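Local coordinates for flagellar hook-associated protein 2 (Helicobacter pylori, PDB 6IWY) that caps the growing tip of the flagellar filament, helping flagellin monomers polymerise there and keeping them from leaking out unassembled, at residues Lys64-Asn69 with Arg124-Ser129; Gly40-Leu45 with Gln111-Thr116; Asn206-Ile211 with Asn223-Gly228; Asp251-Ser256 with Leu339-Gly344; Gly149-Ser154 with Pro168-Leu173. All blocks are in the same frame, centred on the assembly; numbering follows the deposited sequence.

Interaction 1: Lys64-Asn69 with Arg124-Ser129; sequences KFYTQN and RVYFGS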
# COMPACT_ATOMS: atom_id res chain seq x y z
N LYS A 64 -6.00 2.44 -0.71
CA LYS A 64 -4.61 2.84 -0.88
C LYS A 64 -3.77 1.65 -1.31
O LYS A 64 -3.74 0.62 -0.62
CB LYS A 64 -4.05 3.32 0.46
CG LYS A 64 -4.23 4.81 0.72
CD LYS A 64 -3.82 5.21 2.17
CE LYS A 64 -2.32 5.01 2.46
NZ LYS A 64 -1.78 5.90 3.59
N PHE A 65 -3.03 1.78 -2.41
CA PHE A 65 -1.98 0.80 -2.69
C PHE A 65 -0.90 1.43 -3.50
O PHE A 65 -1.08 2.53 -4.01
CB PHE A 65 -2.55 -0.43 -3.40
CG PHE A 65 -3.31 -0.11 -4.63
CD1 PHE A 65 -2.66 0.10 -5.83
CD2 PHE A 65 -4.68 0.05 -4.57
CE1 PHE A 65 -3.36 0.43 -6.97
CE2 PHE A 65 -5.39 0.39 -5.72
CZ PHE A 65 -4.73 0.58 -6.92
N TYR A 66 0.21 0.71 -3.64
CA TYR A 66 1.45 1.22 -4.23
C TYR A 66 2.07 0.19 -5.18
O TYR A 66 2.29 -0.95 -4.80
CB TYR A 66 2.46 1.54 -3.15
CG TYR A 66 3.87 1.79 -3.61
CD1 TYR A 66 4.27 3.07 -4.08
CD2 TYR A 66 4.84 0.80 -3.51
CE1 TYR A 66 5.62 3.32 -4.47
CE2 TYR A 66 6.19 1.05 -3.90
CZ TYR A 66 6.56 2.30 -4.37
OH TYR A 66 7.87 2.54 -4.75
N THR A 67 2.35 0.62 -6.40
CA THR A 67 2.98 -0.22 -7.38
C THR A 67 3.57 0.66 -8.47
O THR A 67 3.21 1.85 -8.57
CB THR A 67 1.97 -1.22 -7.93
OG1 THR A 67 2.68 -2.32 -8.51
CG2 THR A 67 1.02 -0.59 -8.96
N GLN A 68 4.47 0.10 -9.27
CA GLN A 68 5.17 0.87 -10.31
C GLN A 68 5.66 2.20 -9.76
O GLN A 68 5.58 3.23 -10.42
CB GLN A 68 4.24 1.12 -11.52
N ASN A 69 6.16 2.18 -8.54
CA ASN A 69 6.66 3.36 -7.88
C ASN A 69 5.65 4.48 -7.76
O ASN A 69 6.03 5.65 -7.72
CB ASN A 69 7.92 3.87 -8.59
CG ASN A 69 9.13 3.05 -8.27
OD1 ASN A 69 10.06 3.54 -7.58
ND2 ASN A 69 9.15 1.79 -8.73
N ARG A 124 4.76 -5.51 -8.03
CA ARG A 124 4.07 -6.10 -6.89
C ARG A 124 3.13 -5.01 -6.42
O ARG A 124 3.44 -3.84 -6.61
CB ARG A 124 5.04 -6.57 -5.84
CG ARG A 124 5.85 -7.75 -6.35
CD ARG A 124 6.83 -8.26 -5.33
NE ARG A 124 6.17 -8.95 -4.22
CZ ARG A 124 6.81 -9.42 -3.14
NH1 ARG A 124 8.13 -9.29 -3.02
NH2 ARG A 124 6.11 -10.06 -2.18
N VAL A 125 1.95 -5.38 -5.92
CA VAL A 125 1.04 -4.40 -5.34
C VAL A 125 1.11 -4.43 -3.81
O VAL A 125 0.85 -5.43 -3.19
CB VAL A 125 -0.39 -4.61 -5.77
CG1 VAL A 125 -1.27 -3.63 -5.05
CG2 VAL A 125 -0.57 -4.40 -7.26
N TYR A 126 1.48 -3.33 -3.19
CA TYR A 126 1.59 -3.29 -1.75
C TYR A 126 0.45 -2.46 -1.28
O TYR A 126 0.39 -1.30 -1.60
CB TYR A 126 2.92 -2.68 -1.33
CG TYR A 126 4.06 -3.59 -1.65
CD1 TYR A 126 4.85 -3.39 -2.77
CD2 TYR A 126 4.33 -4.67 -0.85
CE1 TYR A 126 5.90 -4.26 -3.08
CE2 TYR A 126 5.36 -5.53 -1.14
CZ TYR A 126 6.14 -5.32 -2.25
OH TYR A 126 7.16 -6.21 -2.51
N PHE A 127 -0.48 -3.06 -0.55
CA PHE A 127 -1.64 -2.34 -0.04
C PHE A 127 -1.23 -1.65 1.24
O PHE A 127 -0.35 -2.11 1.92
CB PHE A 127 -2.79 -3.32 0.22
CG PHE A 127 -3.31 -3.94 -1.02
CD1 PHE A 127 -2.92 -5.21 -1.38
CD2 PHE A 127 -4.14 -3.22 -1.86
CE1 PHE A 127 -3.38 -5.77 -2.55
CE2 PHE A 127 -4.59 -3.76 -3.03
CZ PHE A 127 -4.21 -5.03 -3.39
N GLY A 128 -1.85 -0.51 1.51
CA GLY A 128 -1.64 0.22 2.75
C GLY A 128 -0.42 1.12 2.67
O GLY A 128 -0.22 1.78 1.66
N SER A 129 0.40 1.10 3.71
CA SER A 129 1.58 1.90 3.79
C SER A 129 2.90 1.14 3.63
O SER A 129 2.99 -0.07 3.83
CB SER A 129 1.58 2.56 5.16
OG SER A 129 1.10 1.66 6.14

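Interaction 2: Gly40-Leu45 with Gln111-Thr116; sequences GDINEL and QLMVNT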
# COMPACT_ATOMS: atom_id res chain seq x y z
N GLY A 40 2.76 -11.04 -13.84
CA GLY A 40 2.08 -9.93 -13.19
C GLY A 40 1.61 -10.37 -11.79
O GLY A 40 1.76 -11.53 -11.42
N ASP A 41 1.02 -9.44 -11.05
CA ASP A 41 0.57 -9.68 -9.69
C ASP A 41 -0.90 -10.10 -9.72
O ASP A 41 -1.67 -9.61 -10.54
CB ASP A 41 0.72 -8.37 -8.90
CG ASP A 41 1.12 -8.58 -7.45
OD1 ASP A 41 0.35 -8.11 -6.57
OD2 ASP A 41 2.21 -9.17 -7.17
N ILE A 42 -1.33 -10.98 -8.83
CA ILE A 42 -2.74 -11.32 -8.76
C ILE A 42 -3.16 -11.33 -7.32
O ILE A 42 -2.63 -12.10 -6.55
CB ILE A 42 -3.08 -12.71 -9.38
CG1 ILE A 42 -2.75 -12.74 -10.87
CG2 ILE A 42 -4.57 -13.05 -9.18
CD1 ILE A 42 -2.82 -14.14 -11.45
N ASN A 43 -4.12 -10.49 -6.97
CA ASN A 43 -4.55 -10.35 -5.59
C ASN A 43 -6.03 -10.43 -5.48
O ASN A 43 -6.77 -9.96 -6.38
CB ASN A 43 -4.17 -8.99 -5.06
CG ASN A 43 -2.72 -8.72 -5.15
OD1 ASN A 43 -1.94 -9.26 -4.37
ND2 ASN A 43 -2.33 -7.90 -6.11
N GLU A 44 -6.48 -10.99 -4.37
CA GLU A 44 -7.87 -10.89 -4.01
C GLU A 44 -7.96 -9.71 -3.09
O GLU A 44 -7.11 -9.56 -2.25
CB GLU A 44 -8.33 -12.13 -3.27
CG GLU A 44 -8.44 -13.35 -4.12
CD GLU A 44 -8.56 -14.57 -3.28
OE1 GLU A 44 -8.57 -14.42 -2.04
OE2 GLU A 44 -8.62 -15.68 -3.85
N LEU A 45 -9.00 -8.92 -3.23
CA LEU A 45 -9.25 -7.82 -2.31
C LEU A 45 -10.75 -7.81 -1.98
O LEU A 45 -11.57 -7.84 -2.87
CB LEU A 45 -8.83 -6.50 -2.97
CG LEU A 45 -9.17 -5.19 -2.25
CD1 LEU A 45 -8.20 -4.93 -1.10
CD2 LEU A 45 -9.21 -3.99 -3.22
N GLN A 111 -15.68 -12.35 -6.17
CA GLN A 111 -14.55 -11.87 -5.39
C GLN A 111 -13.80 -10.86 -6.20
O GLN A 111 -13.56 -11.09 -7.38
CB GLN A 111 -13.63 -13.03 -5.07
CG GLN A 111 -12.25 -12.64 -4.68
CD GLN A 111 -12.17 -12.09 -3.29
OE1 GLN A 111 -12.38 -12.82 -2.32
NE2 GLN A 111 -11.79 -10.80 -3.18
N LEU A 112 -13.40 -9.76 -5.59
CA LEU A 112 -12.76 -8.70 -6.33
C LEU A 112 -11.30 -9.09 -6.47
O LEU A 112 -10.66 -9.49 -5.50
CB LEU A 112 -12.92 -7.36 -5.60
CG LEU A 112 -12.32 -6.08 -6.19
CD1 LEU A 112 -12.94 -5.76 -7.52
CD2 LEU A 112 -12.49 -4.91 -5.22
N MET A 113 -10.80 -9.03 -7.70
CA MET A 113 -9.38 -9.28 -7.95
C MET A 113 -8.78 -7.97 -8.38
O MET A 113 -9.46 -7.16 -8.98
CB MET A 113 -9.17 -10.30 -9.06
CG MET A 113 -9.93 -11.59 -8.87
SD MET A 113 -9.30 -12.52 -7.47
CE MET A 113 -7.66 -13.00 -8.00
N VAL A 114 -7.51 -7.78 -8.04
CA VAL A 114 -6.72 -6.61 -8.40
C VAL A 114 -5.46 -7.18 -8.99
O VAL A 114 -4.63 -7.73 -8.27
CB VAL A 114 -6.34 -5.79 -7.16
CG1 VAL A 114 -5.53 -4.57 -7.56
CG2 VAL A 114 -7.60 -5.39 -6.42
N ASN A 115 -5.35 -7.11 -10.31
CA ASN A 115 -4.25 -7.73 -11.04
C ASN A 115 -3.50 -6.69 -11.87
O ASN A 115 -4.15 -5.83 -12.48
CB ASN A 115 -4.81 -8.80 -12.00
CG ASN A 115 -5.60 -9.90 -11.27
OD1 ASN A 115 -5.63 -9.96 -10.03
ND2 ASN A 115 -6.24 -10.77 -12.05
N THR A 116 -2.17 -6.79 -11.94
CA THR A 116 -1.39 -5.87 -12.77
C THR A 116 -1.46 -6.13 -14.27
O THR A 116 -1.63 -7.24 -14.72
CB THR A 116 0.09 -5.82 -12.39
OG1 THR A 116 0.71 -7.10 -12.56
CG2 THR A 116 0.25 -5.34 -10.95

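Interaction 3: Asn206-Ile211 with Asn223-Gly228; sequences NGDISI and NDRRGG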
# COMPACT_ATOMS: atom_id res chain seq x y z
N ASN A 206 0.52 -13.29 10.50
CA ASN A 206 -0.67 -13.26 9.64
C ASN A 206 -0.46 -12.50 8.32
O ASN A 206 -1.39 -12.36 7.54
CB ASN A 206 -1.87 -12.66 10.38
CG ASN A 206 -1.73 -11.15 10.65
OD1 ASN A 206 -0.72 -10.52 10.29
ND2 ASN A 206 -2.74 -10.57 11.30
N GLY A 207 0.73 -11.96 8.12
CA GLY A 207 1.07 -11.27 6.89
C GLY A 207 0.73 -9.79 6.80
O GLY A 207 0.91 -9.19 5.75
N ASP A 208 0.22 -9.19 7.88
CA ASP A 208 -0.11 -7.77 7.85
C ASP A 208 1.20 -6.97 7.73
O ASP A 208 1.31 -6.02 6.93
CB ASP A 208 -0.93 -7.38 9.08
CG ASP A 208 -2.41 -7.77 8.96
OD1 ASP A 208 -2.96 -7.87 7.83
OD2 ASP A 208 -3.07 -7.99 10.01
N ILE A 209 2.20 -7.34 8.49
CA ILE A 209 3.48 -6.68 8.36
C ILE A 209 4.46 -7.60 7.68
O ILE A 209 4.66 -8.74 8.11
CB ILE A 209 4.08 -6.23 9.70
CG1 ILE A 209 3.18 -5.18 10.34
CG2 ILE A 209 5.38 -5.57 9.47
CD1 ILE A 209 3.75 -4.62 11.67
N SER A 210 5.08 -7.10 6.63
CA SER A 210 6.16 -7.82 6.01
C SER A 210 7.26 -6.88 5.57
O SER A 210 7.05 -5.67 5.41
CB SER A 210 5.63 -8.61 4.81
OG SER A 210 4.97 -7.73 3.93
N ILE A 211 8.43 -7.47 5.38
CA ILE A 211 9.61 -6.80 4.89
C ILE A 211 10.19 -7.64 3.75
O ILE A 211 10.83 -8.65 3.99
CB ILE A 211 10.64 -6.71 6.01
CG1 ILE A 211 10.12 -5.81 7.13
CG2 ILE A 211 11.93 -6.12 5.50
CD1 ILE A 211 10.29 -6.40 8.45
N ASN A 223 6.10 -3.12 4.46
CA ASN A 223 4.70 -2.85 4.08
C ASN A 223 3.84 -3.26 5.23
O ASN A 223 4.10 -4.29 5.87
CB ASN A 223 4.29 -3.62 2.82
CG ASN A 223 2.77 -3.56 2.54
OD1 ASN A 223 2.16 -4.58 2.31
ND2 ASN A 223 2.18 -2.37 2.56
N ASP A 224 2.85 -2.41 5.52
CA ASP A 224 1.79 -2.68 6.48
C ASP A 224 0.44 -2.58 5.76
O ASP A 224 0.03 -1.50 5.37
CB ASP A 224 1.84 -1.67 7.62
CG ASP A 224 0.77 -1.94 8.69
OD1 ASP A 224 0.15 -3.05 8.72
OD2 ASP A 224 0.54 -1.02 9.52
N ARG A 225 -0.23 -3.72 5.58
CA ARG A 225 -1.47 -3.73 4.88
C ARG A 225 -2.57 -3.03 5.64
O ARG A 225 -3.54 -2.59 5.02
CB ARG A 225 -1.96 -5.13 4.62
CG ARG A 225 -1.09 -6.03 3.79
CD ARG A 225 -1.68 -7.51 3.78
NE ARG A 225 -0.63 -8.44 3.35
CZ ARG A 225 -0.38 -8.80 2.08
NH1 ARG A 225 -1.15 -8.35 1.07
NH2 ARG A 225 0.64 -9.62 1.81
N ARG A 226 -2.46 -2.91 6.96
CA ARG A 226 -3.49 -2.15 7.69
C ARG A 226 -3.38 -0.65 7.48
O ARG A 226 -4.30 0.10 7.80
CB ARG A 226 -3.56 -2.43 9.19
CG ARG A 226 -3.30 -3.85 9.66
CD ARG A 226 -1.88 -3.85 10.21
NE ARG A 226 -1.91 -3.82 11.65
CZ ARG A 226 -1.01 -3.22 12.43
NH1 ARG A 226 0.01 -2.53 11.94
NH2 ARG A 226 -1.20 -3.30 13.75
N GLY A 227 -2.25 -0.20 6.93
CA GLY A 227 -2.07 1.20 6.60
C GLY A 227 -1.51 2.09 7.69
O GLY A 227 -1.39 3.26 7.49
N GLY A 228 -1.10 1.54 8.83
CA GLY A 228 -0.61 2.38 9.91
C GLY A 228 0.70 3.10 9.59
O GLY A 228 1.45 2.68 8.73

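Interaction 4: Asp251-Ser256 with Leu339-Gly344; sequences DLLKSS and LGLNAG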
# COMPACT_ATOMS: atom_id res chain seq x y z
N ASP A 251 -4.63 12.57 4.77
CA ASP A 251 -5.74 13.24 5.43
C ASP A 251 -7.10 12.66 5.06
O ASP A 251 -7.32 12.26 3.93
CB ASP A 251 -5.68 14.73 5.10
N LEU A 252 -8.02 12.65 6.02
CA LEU A 252 -9.30 11.93 5.92
C LEU A 252 -10.35 12.50 4.96
O LEU A 252 -11.00 11.78 4.22
CB LEU A 252 -9.92 11.90 7.32
CG LEU A 252 -11.26 11.20 7.45
CD1 LEU A 252 -11.04 9.71 7.34
CD2 LEU A 252 -11.92 11.57 8.77
N LEU A 253 -10.56 13.80 5.03
CA LEU A 253 -11.62 14.43 4.28
C LEU A 253 -11.09 15.73 3.77
O LEU A 253 -10.45 16.48 4.48
CB LEU A 253 -12.86 14.67 5.15
CG LEU A 253 -14.04 15.43 4.51
CD1 LEU A 253 -14.40 14.89 3.11
CD2 LEU A 253 -15.30 15.41 5.44
N LYS A 254 -11.35 16.00 2.51
CA LYS A 254 -10.93 17.25 1.88
C LYS A 254 -12.12 17.70 1.09
O LYS A 254 -12.63 16.93 0.33
CB LYS A 254 -9.70 16.99 0.99
CG LYS A 254 -9.45 18.05 -0.11
CD LYS A 254 -7.97 18.24 -0.40
CE LYS A 254 -7.69 18.40 -1.87
NZ LYS A 254 -7.87 17.11 -2.56
N SER A 255 -12.56 18.93 1.29
CA SER A 255 -13.69 19.47 0.51
C SER A 255 -13.48 19.30 -0.98
O SER A 255 -12.34 19.30 -1.47
CB SER A 255 -13.87 20.95 0.73
OG SER A 255 -13.68 21.25 2.08
N SER A 256 -14.58 19.16 -1.71
CA SER A 256 -14.54 19.13 -3.18
C SER A 256 -14.23 20.49 -3.78
O SER A 256 -13.75 20.57 -4.89
CB SER A 256 -15.86 18.67 -3.75
OG SER A 256 -15.95 17.27 -3.71
N LEU A 339 -19.92 23.88 1.46
CA LEU A 339 -18.66 23.57 2.08
C LEU A 339 -18.01 22.44 1.32
O LEU A 339 -17.01 21.85 1.78
CB LEU A 339 -18.84 23.18 3.55
CG LEU A 339 -19.54 24.16 4.49
CD1 LEU A 339 -19.84 23.47 5.83
CD2 LEU A 339 -18.73 25.38 4.73
N GLY A 340 -18.54 22.13 0.14
CA GLY A 340 -18.02 21.03 -0.67
C GLY A 340 -18.09 19.69 0.05
O GLY A 340 -17.25 18.83 -0.16
N LEU A 341 -19.11 19.52 0.90
CA LEU A 341 -19.34 18.30 1.66
C LEU A 341 -20.70 17.66 1.32
O LEU A 341 -21.62 18.31 0.85
CB LEU A 341 -19.22 18.59 3.15
CG LEU A 341 -17.90 19.25 3.65
CD1 LEU A 341 -17.82 19.47 5.20
CD2 LEU A 341 -16.73 18.42 3.17
N ASN A 342 -20.78 16.35 1.55
CA ASN A 342 -21.99 15.55 1.48
C ASN A 342 -22.36 15.06 2.83
O ASN A 342 -21.52 14.59 3.54
CB ASN A 342 -21.70 14.27 0.72
CG ASN A 342 -21.62 14.49 -0.73
OD1 ASN A 342 -22.35 15.33 -1.29
ND2 ASN A 342 -20.75 13.75 -1.38
N ALA A 343 -23.63 15.13 3.17
CA ALA A 343 -24.17 14.34 4.28
C ALA A 343 -23.76 12.89 4.07
O ALA A 343 -23.97 12.34 3.01
CB ALA A 343 -25.68 14.46 4.30
N GLY A 344 -23.15 12.27 5.07
CA GLY A 344 -22.73 10.87 4.96
C GLY A 344 -21.61 10.54 5.93
O GLY A 344 -21.20 11.38 6.74

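Interaction 5: Gly149-Ser154 with Pro168-Leu173; sequences GKSEVS and PIMLEL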
# COMPACT_ATOMS: atom_id res chain seq x y z
N GLY A 149 21.66 6.45 24.96
CA GLY A 149 20.80 5.32 25.30
C GLY A 149 19.70 5.01 24.31
O GLY A 149 18.82 4.20 24.61
N LYS A 150 19.77 5.60 23.11
CA LYS A 150 18.71 5.38 22.08
C LYS A 150 19.19 4.46 20.99
O LYS A 150 20.35 4.50 20.61
CB LYS A 150 18.17 6.71 21.47
N SER A 151 18.27 3.61 20.50
CA SER A 151 18.57 2.74 19.37
C SER A 151 19.16 3.54 18.22
O SER A 151 18.67 4.61 17.90
CB SER A 151 17.33 2.05 18.85
OG SER A 151 16.87 1.06 19.75
N GLU A 152 20.22 3.04 17.62
CA GLU A 152 20.78 3.68 16.43
C GLU A 152 19.83 3.51 15.22
O GLU A 152 19.83 4.31 14.34
CB GLU A 152 22.18 3.15 16.16
CG GLU A 152 23.12 3.52 17.27
CD GLU A 152 24.58 3.16 17.02
OE1 GLU A 152 24.87 2.02 16.60
OE2 GLU A 152 25.44 4.03 17.28
N VAL A 153 19.02 2.46 15.22
CA VAL A 153 17.96 2.26 14.27
C VAL A 153 16.81 1.61 15.01
O VAL A 153 17.03 0.62 15.70
CB VAL A 153 18.38 1.33 13.10
CG1 VAL A 153 17.13 0.75 12.35
CG2 VAL A 153 19.29 2.08 12.11
N SER A 154 15.60 2.14 14.86
CA SER A 154 14.40 1.47 15.36
C SER A 154 13.23 1.67 14.41
O SER A 154 13.15 2.68 13.74
CB SER A 154 14.01 1.95 16.74
OG SER A 154 13.32 3.17 16.67
N PRO A 168 13.50 -1.88 18.55
CA PRO A 168 14.92 -1.65 18.30
C PRO A 168 15.40 -2.61 17.27
O PRO A 168 14.92 -3.70 17.25
CB PRO A 168 15.56 -2.00 19.66
CG PRO A 168 14.49 -1.75 20.67
CD PRO A 168 13.19 -2.04 19.98
N ILE A 169 16.31 -2.22 16.39
CA ILE A 169 16.93 -3.18 15.48
C ILE A 169 18.43 -3.23 15.73
O ILE A 169 19.13 -2.27 15.46
CB ILE A 169 16.62 -2.87 13.99
CG1 ILE A 169 15.24 -3.44 13.60
CG2 ILE A 169 17.68 -3.49 13.06
CD1 ILE A 169 14.03 -2.58 13.96
N MET A 170 18.90 -4.37 16.24
CA MET A 170 20.32 -4.57 16.58
C MET A 170 20.97 -5.55 15.62
O MET A 170 20.38 -6.58 15.25
CB MET A 170 20.47 -5.13 17.98
CG MET A 170 19.73 -4.33 19.04
SD MET A 170 20.18 -2.57 19.05
CE MET A 170 19.48 -2.16 20.66
N LEU A 171 22.22 -5.24 15.25
CA LEU A 171 22.89 -5.93 14.17
C LEU A 171 24.36 -5.56 14.12
O LEU A 171 24.69 -4.40 13.86
CB LEU A 171 22.26 -5.52 12.84
CG LEU A 171 22.73 -6.28 11.61
CD1 LEU A 171 22.44 -7.80 11.77
CD2 LEU A 171 22.04 -5.72 10.36
N GLU A 172 25.23 -6.54 14.34
CA GLU A 172 26.66 -6.32 14.23
C GLU A 172 27.08 -7.09 13.00
O GLU A 172 27.14 -8.31 13.03
CB GLU A 172 27.40 -6.80 15.50
N LEU A 173 27.35 -6.38 11.92
CA LEU A 173 27.56 -7.03 10.63
C LEU A 173 28.85 -6.54 10.00
O LEU A 173 28.99 -5.35 9.76
CB LEU A 173 26.40 -6.68 9.70
CG LEU A 173 26.18 -7.54 8.47
CD1 LEU A 173 25.81 -8.97 8.88
CD2 LEU A 173 25.08 -6.91 7.63

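Interaction 1: Lys64-Asn69 with Arg124-Ser129
Lys-64 and Gly-128 join one end of this strand pair: the amide of Gly-128 donates to Lys-64 O over 3.1 Å, almost straight at 178° but from above the carbonyl plane. The lysine chain, bent at its third torsion, has CE 3.9 Å from Gly-128 O. Phe-65 is next, opposite Phe-127 in a non-hydrogen-bonded pair. Its CG sits between the backbone N and the carbonyl carbon (chi1 54°), which turns the ring away from the partner strand while CB stays in the contact, 3.6 Å from Phe-127 CD2 and 3.8 Å from Val-125 CG1. The two phenylalanines run side by side in the same direction with their ring planes at 70°. Tyr-66 and Tyr-126 form the hydrogen-bonded pair that follows, Tyr-66 N giving to Tyr-126 O (2.9 Å) and Tyr-126 N to Tyr-66 O (3.0 Å). Their rings meet loosely at the edge of Tyr-66, on the sheet face away from the phenylalanines. Both hydroxyls have partners further off: Tyr-66 OH bonds Gln-132, while Tyr-126 OH shares Asp-212 with the guanidinium of Arg-124. Phe-65 also packs on Val-74 of strand 70-76. The arrangement is an antiparallel ladder in a small three-stranded sheet, with strand 61-67 in the middle and the short strand 126-127 at its edge.

Interaction 2: Gly40-Leu45 with Gln111-Thr116
Leu-45, Leu-112 and Val-114 form the apolar centre on one face of the two middle strands of a four-stranded antiparallel sheet. Leu-45 CB and Val-114 CG2 are 3.8 Å apart. Leu-45 lies alongside Leu-112, with Leu-45 CD2 4.0 Å from Leu-112 CD2. Leu-112 and Val-114 also rest on helix 82-92, which covers this face. On the other face Met-113 folds back through two bent torsions (chi2 -67°, chi3 -68°), bringing SD to 3.6 Å from Glu-44 CG and its methyl against Ile-42 CG2. Further along, Glu-44 and Gln-111 cross at about a right angle, yet their carboxylate and amide planes lie only 11° apart and stack. Gln-111 NE2 bonds both Leu-112 O and Gly-46 O; Leu-112 O also receives Leu-45 N, from the opposite face of its carbonyl plane. At the opposite end of the ladder Asp-41 N donates to Thr-116 OG1 (2.8 Å), and Thr-116 N returns a longer bond to Asp-41 O; the carboxylate of Asp-41 in turn accepts from Ala-365 N. Strand 359-361 flanks strand 42-49 on its other side, and its Asn-361 bonds Asn-43 OD1. The amide of Asn-43 is thereby fixed at both ends, since its ND2 bonds Asp-41 OD1 (2.7 Å) and also Val-114 O (3.2 Å). Val-114 O takes a second donor, Asn-43 N at 3.1 Å, and the two nitrogens approach it from opposite faces of its carbonyl plane.

Interaction 3: Asn206-Ile211 with Asn223-Gly228
Arg-225 reaches across to Gly-207 with its side chain extended from CG to NE, and NE donates to Gly-207 O over 2.9 Å. The oxygen lies in the guanidinium plane, whereas the donor stands above the plane of the carbonyl. The next acceptor, Asp-208 O, takes Arg-225 N (3.1 Å). Ser-210 and Asn-223 then close a hydrogen-bonded pair, Ser-210 N to Asn-223 O at 3.1 Å and Asn-223 N to Ser-210 O at 2.9 Å. Between these bonds Ile-209 faces Asp-224 in a non-hydrogen-bonded pair, and the bent chain of Arg-226 passes across the side chain of Asp-208 at about a right angle. This is the open end of the beta hairpin formed by strands 209-214 and 219-224, where the second strand leaves through a type I turn closed by Gly-227 N to Asp-224 O (3.1 Å). Asp-224 OD2 makes a salt bridge to Arg-226 NH1 (2.9 Å), which also bonds Lys-158 O. Ahead of the first strand, Asn-206 OD1 accepts from Asp-208 N (2.9 Å); this Asx turn spans Gly-207, the first residue to leave helical angles after helix 201-205, with positive phi. Beyond the pair, Arg-225 NH1 is held by Ser-359 OG, Ile-209 packs on Leu-194 and Leu-203, and Asn-223 ND2 binds both Phe-127 O and Ser-129 O.

Interaction 4: Asp251-Ser256 with Leu339-Gly344
The short side chain of Ser-255 lies against the loop at Leu-339 and Gly-340. Its CB lies 3.4 Å from Leu-339 O and 4.1 Å from Gly-340 O. With OG set anti to the carbonyl carbon (chi1 -41°), the hydroxyl also stands 3.4 Å from Leu-339 O, but the hydrogen bond of this tip goes to Leu-314 O on the neighbouring strand. The bond across the contact is made by the next residue: Ser-256 N donates to Gly-340 O over 3.1 Å, in the carbonyl plane and on a lone pair, with an angle of 176° at the hydrogen. Strand 253-254 is the edge of a three-stranded antiparallel sheet, and the 339-344 loop leads from helix 330-335 into strand 344-347, the edge of a second sheet; the contact thus lies between two sheets of one lobe, and the chain between the two segments includes the flagellin hook IN motif. Gly-340 takes a left-handed backbone conformation (phi 60°), one that glycine adopts readily. On the apolar side Leu-253 and Leu-341 approach at a slant, with Leu-253 CD2 4.0 Å from Leu-341 CD2, which is also 4.2 Å from Ser-255 CA. Leu-253 rests further on Leu-323 and Ile-325 of strand 322-327.

Interaction 5: Gly149-Ser154 with Pro168-Leu173
Val-153 sends CG1 anti to its own backbone N (chi1 161°), and this places the methyl 4.0 Å from Ile-169 CB. The first torsion of Ile-169 (chi1 -83°) sets the branches beyond that carbon, with CG1 anti to the carbonyl carbon, and the two side chains meet at a slant. The backbones are joined by one bond, Ile-169 N to Val-153 O, at 3.0 Å and with an angle of 164° at the hydrogen. Ser-154 and Pro-168 follow as a non-hydrogen-bonded antiparallel pair, Ser-154 CB lying 4.0 Å from Pro-168 CA. The hydroxyl of Ser-154 sits between its backbone N and carbonyl carbon and bonds Glu-166 OE2. From the loop before, Ser-151 OG meets the CB side of the proline ring, 3.3 Å from Pro-168 CB and 3.8 Å from Pro-168 CG, and Met-170 CE approaches Ser-151 OG at 4.2 Å. The contact marks the end of the ladder between strands 154-158 and 164-173, neighbours in a four-stranded antiparallel sheet, at the point where the loop from strand 141-143 enters it. Ile-169 packs inward on Leu-143 and on Met-190 of helix 179-196; Glu-152 ties the loop to Lys-236 through a salt bridge and to Gly-144 N through a hydrogen bond. Across the two segments the chemistry is sparse: a single backbone bond and a few apolar touches, with Pro-168, which lacks an N-H, unable to donate a second.

This chain is a fragment of the longer cap protein. From its N terminus, strand 42-49 opens interaction 2 and strand 61-67 opens interaction 1; interaction 2 then closes at 111-116 before interaction 1 closes at 124-129, so the two cross. They touch where Val-125 N approaches Asp-41 OD1. The chain next forms the short loop of interaction 5 in an outlying sheet, then the hairpin of interaction 3. Interaction 4 closes the longest loop, 251-256 to 339-344, in a separate lobe. Interaction 1 touches both interaction 2 and interaction 3, whose centres lie about 17 Å apart and which do not touch each other, while the centres of interactions 4 and 5 are about 42 Å apart.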